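Local coordinates for protein aspartate aminotransferase (Leishmania major, PDB 4H51) that probably catalyses, with pyridoxal 5'-phosphate as cofactor, the transfer of the amino group from L-aspartate to 2-oxoglutarate, at residues V173-E178 / V205-E210. Numbering follows the deposited sequence.
Sequences VSLNFE and VDPSQE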
loop_
_atom_site.group_PDB
_atom_site.type_symbol
_atom_site.label_atom_id
_atom_site.label_comp_id
_atom_site.label_asym_id
_atom_site.label_seq_id
_atom_site.Cartn_x
_atom_site.Cartn_y
_atom_site.Cartn_z
ATOM N N VAL B 173 9.469 2.615 36.193
ATOM C CA VAL B 173 9.398 1.653 35.070
ATOM C C VAL B 173 8.027 0.982 35.018
ATOM O O VAL B 173 7.896 -0.248 34.983
ATOM C CB VAL B 173 10.517 0.599 35.162
ATOM C CG1 VAL B 173 11.856 1.290 35.049
ATOM C CG2 VAL B 173 10.407 -0.200 36.466
ATOM N N SER B 174 6.982 1.797 35.092
ATOM C CA SER B 174 5.653 1.253 35.228
ATOM C C SER B 174 4.696 2.269 34.658
ATOM O O SER B 174 5.098 3.412 34.353
ATOM C CB SER B 174 5.306 0.928 36.688
ATOM O OG SER B 174 4.977 2.096 37.465
ATOM N N LEU B 175 3.428 1.876 34.576
ATOM C CA LEU B 175 2.389 2.778 34.109
ATOM C C LEU B 175 2.052 3.838 35.147
ATOM O O LEU B 175 1.744 3.525 36.272
ATOM C CB LEU B 175 1.101 2.003 33.758
ATOM C CG LEU B 175 0.804 1.866 32.296
ATOM C CD1 LEU B 175 2.023 1.231 31.647
ATOM C CD2 LEU B 175 -0.480 1.045 32.067
ATOM N N ASN B 176 2.097 5.089 34.755
ATOM C CA ASN B 176 1.474 6.151 35.532
ATOM C C ASN B 176 -0.028 6.112 35.290
ATOM O O ASN B 176 -0.580 6.888 34.488
ATOM C CB ASN B 176 2.026 7.512 35.111
ATOM C CG ASN B 176 1.421 8.674 35.903
ATOM O OD1 ASN B 176 0.568 8.506 36.775
ATOM N ND2 ASN B 176 1.892 9.870 35.598
ATOM N N PHE B 177 -0.702 5.203 35.981
ATOM C CA PHE B 177 -2.093 4.954 35.685
ATOM C C PHE B 177 -2.982 6.088 36.148
ATOM O O PHE B 177 -3.981 6.430 35.472
ATOM C CB PHE B 177 -2.577 3.641 36.262
ATOM C CG PHE B 177 -3.923 3.240 35.747
ATOM C CD1 PHE B 177 -4.137 3.070 34.368
ATOM C CD2 PHE B 177 -4.978 3.050 36.618
ATOM C CE1 PHE B 177 -5.390 2.698 33.904
ATOM C CE2 PHE B 177 -6.231 2.677 36.145
ATOM C CZ PHE B 177 -6.432 2.495 34.800
ATOM N N GLU B 178 -2.617 6.727 37.262
ATOM C CA GLU B 178 -3.409 7.880 37.731
ATOM C C GLU B 178 -3.352 9.050 36.725
ATOM O O GLU B 178 -4.354 9.691 36.471
ATOM C CB GLU B 178 -2.989 8.317 39.157
ATOM C CG GLU B 178 -3.300 7.246 40.228
ATOM C CD GLU B 178 -4.779 6.829 40.300
ATOM O OE1 GLU B 178 -5.664 7.705 40.343
ATOM O OE2 GLU B 178 -5.081 5.616 40.285
ATOM N N VAL B 205 5.362 -2.083 28.533
ATOM C CA VAL B 205 4.489 -2.043 29.704
ATOM C C VAL B 205 3.056 -1.894 29.268
ATOM O O VAL B 205 2.737 -0.946 28.576
ATOM C CB VAL B 205 4.853 -0.898 30.651
ATOM C CG1 VAL B 205 3.909 -0.916 31.845
ATOM C CG2 VAL B 205 6.299 -1.104 31.150
ATOM N N ASP B 206 2.220 -2.852 29.649
ATOM C CA ASP B 206 0.817 -2.853 29.311
ATOM C C ASP B 206 0.003 -2.602 30.569
ATOM O O ASP B 206 0.465 -2.879 31.690
ATOM C CB ASP B 206 0.376 -4.214 28.721
ATOM C CG ASP B 206 0.963 -4.486 27.362
ATOM O OD1 ASP B 206 1.484 -3.528 26.766
ATOM O OD2 ASP B 206 0.892 -5.652 26.890
ATOM N N PRO B 207 -1.221 -2.109 30.388
ATOM C CA PRO B 207 -2.171 -2.136 31.506
ATOM C C PRO B 207 -2.467 -3.559 31.924
ATOM O O PRO B 207 -2.518 -4.426 31.069
ATOM C CB PRO B 207 -3.440 -1.551 30.911
ATOM C CG PRO B 207 -3.022 -0.812 29.678
ATOM C CD PRO B 207 -1.808 -1.520 29.168
ATOM N N SER B 208 -2.684 -3.784 33.218
ATOM C CA SER B 208 -3.236 -5.042 33.698
ATOM C C SER B 208 -4.661 -5.199 33.171
ATOM O O SER B 208 -5.309 -4.244 32.737
ATOM C CB SER B 208 -3.257 -5.040 35.221
ATOM O OG SER B 208 -4.169 -4.083 35.715
ATOM N N GLN B 209 -5.191 -6.399 33.281
ATOM C CA GLN B 209 -6.612 -6.587 32.923
ATOM C C GLN B 209 -7.530 -5.642 33.741
ATOM O O GLN B 209 -8.502 -5.104 33.227
ATOM C CB GLN B 209 -7.009 -8.053 33.131
ATOM C CG GLN B 209 -6.349 -9.005 32.108
ATOM C CD GLN B 209 -6.940 -10.432 32.118
ATOM O OE1 GLN B 209 -7.779 -10.776 32.940
ATOM N NE2 GLN B 209 -6.474 -11.256 31.208
ATOM N N GLU B 210 -7.204 -5.431 35.026
ATOM C CA GLU B 210 -7.978 -4.553 35.884
ATOM C C GLU B 210 -7.896 -3.106 35.380
ATOM O O GLU B 210 -8.920 -2.427 35.288
ATOM C CB GLU B 210 -7.565 -4.634 37.383
ATOM C CG GLU B 210 -7.796 -6.013 38.034
ATOM C CD GLU B 210 -6.693 -7.060 37.755
ATOM O OE1 GLU B 210 -5.683 -6.767 37.052
ATOM O OE2 GLU B 210 -6.819 -8.201 38.293
#
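Leu175 bridges Val205 and Pro207 at the edge of the large mixed beta-sheet of a class I pyridoxal-phosphate aminotransferase, and illustrates how a short edge strand can meet a neighbouring connection through apolar contacts, side chain on side chain and side chain on backbone. Strand 174-175 pairs antiparallel with strand 162-169, entered through a G1 beta bulge in which Val173 and Ser174 face Asp169; residues 205-208 lead into helix 209-221. The two branches of Leu175 divide the work. CD1 is directed at Val205, whose CG1 lies anti to its backbone N (chi1 -180°) and thereby reaches toward the strand, but the modelled approach of these methyls is implausibly close and Leu175 chi1, at -107°, is not staggered, so the placing of CD1 is doubtful. CD2 rests where the Asp206-Pro207 peptide link meets the proline ring, 3.6 Å from both Pro207 N and Pro207 CA and 4.0 Å from Pro207 CG. Tyr167 of strand 162-169 touches both Leu175 and Pro207, and its hydroxyl hydrogen-bonds Val205 O. Asp206 turns the other way, its carboxylate gripped by the backbone N of Ala199 and His200. Each segment then starts a helix with a side-chain N-cap: Ser208 for 209-221, and Asn176 for 177-186, where Asn176 OD1 accepts the backbone N-H of Gly179.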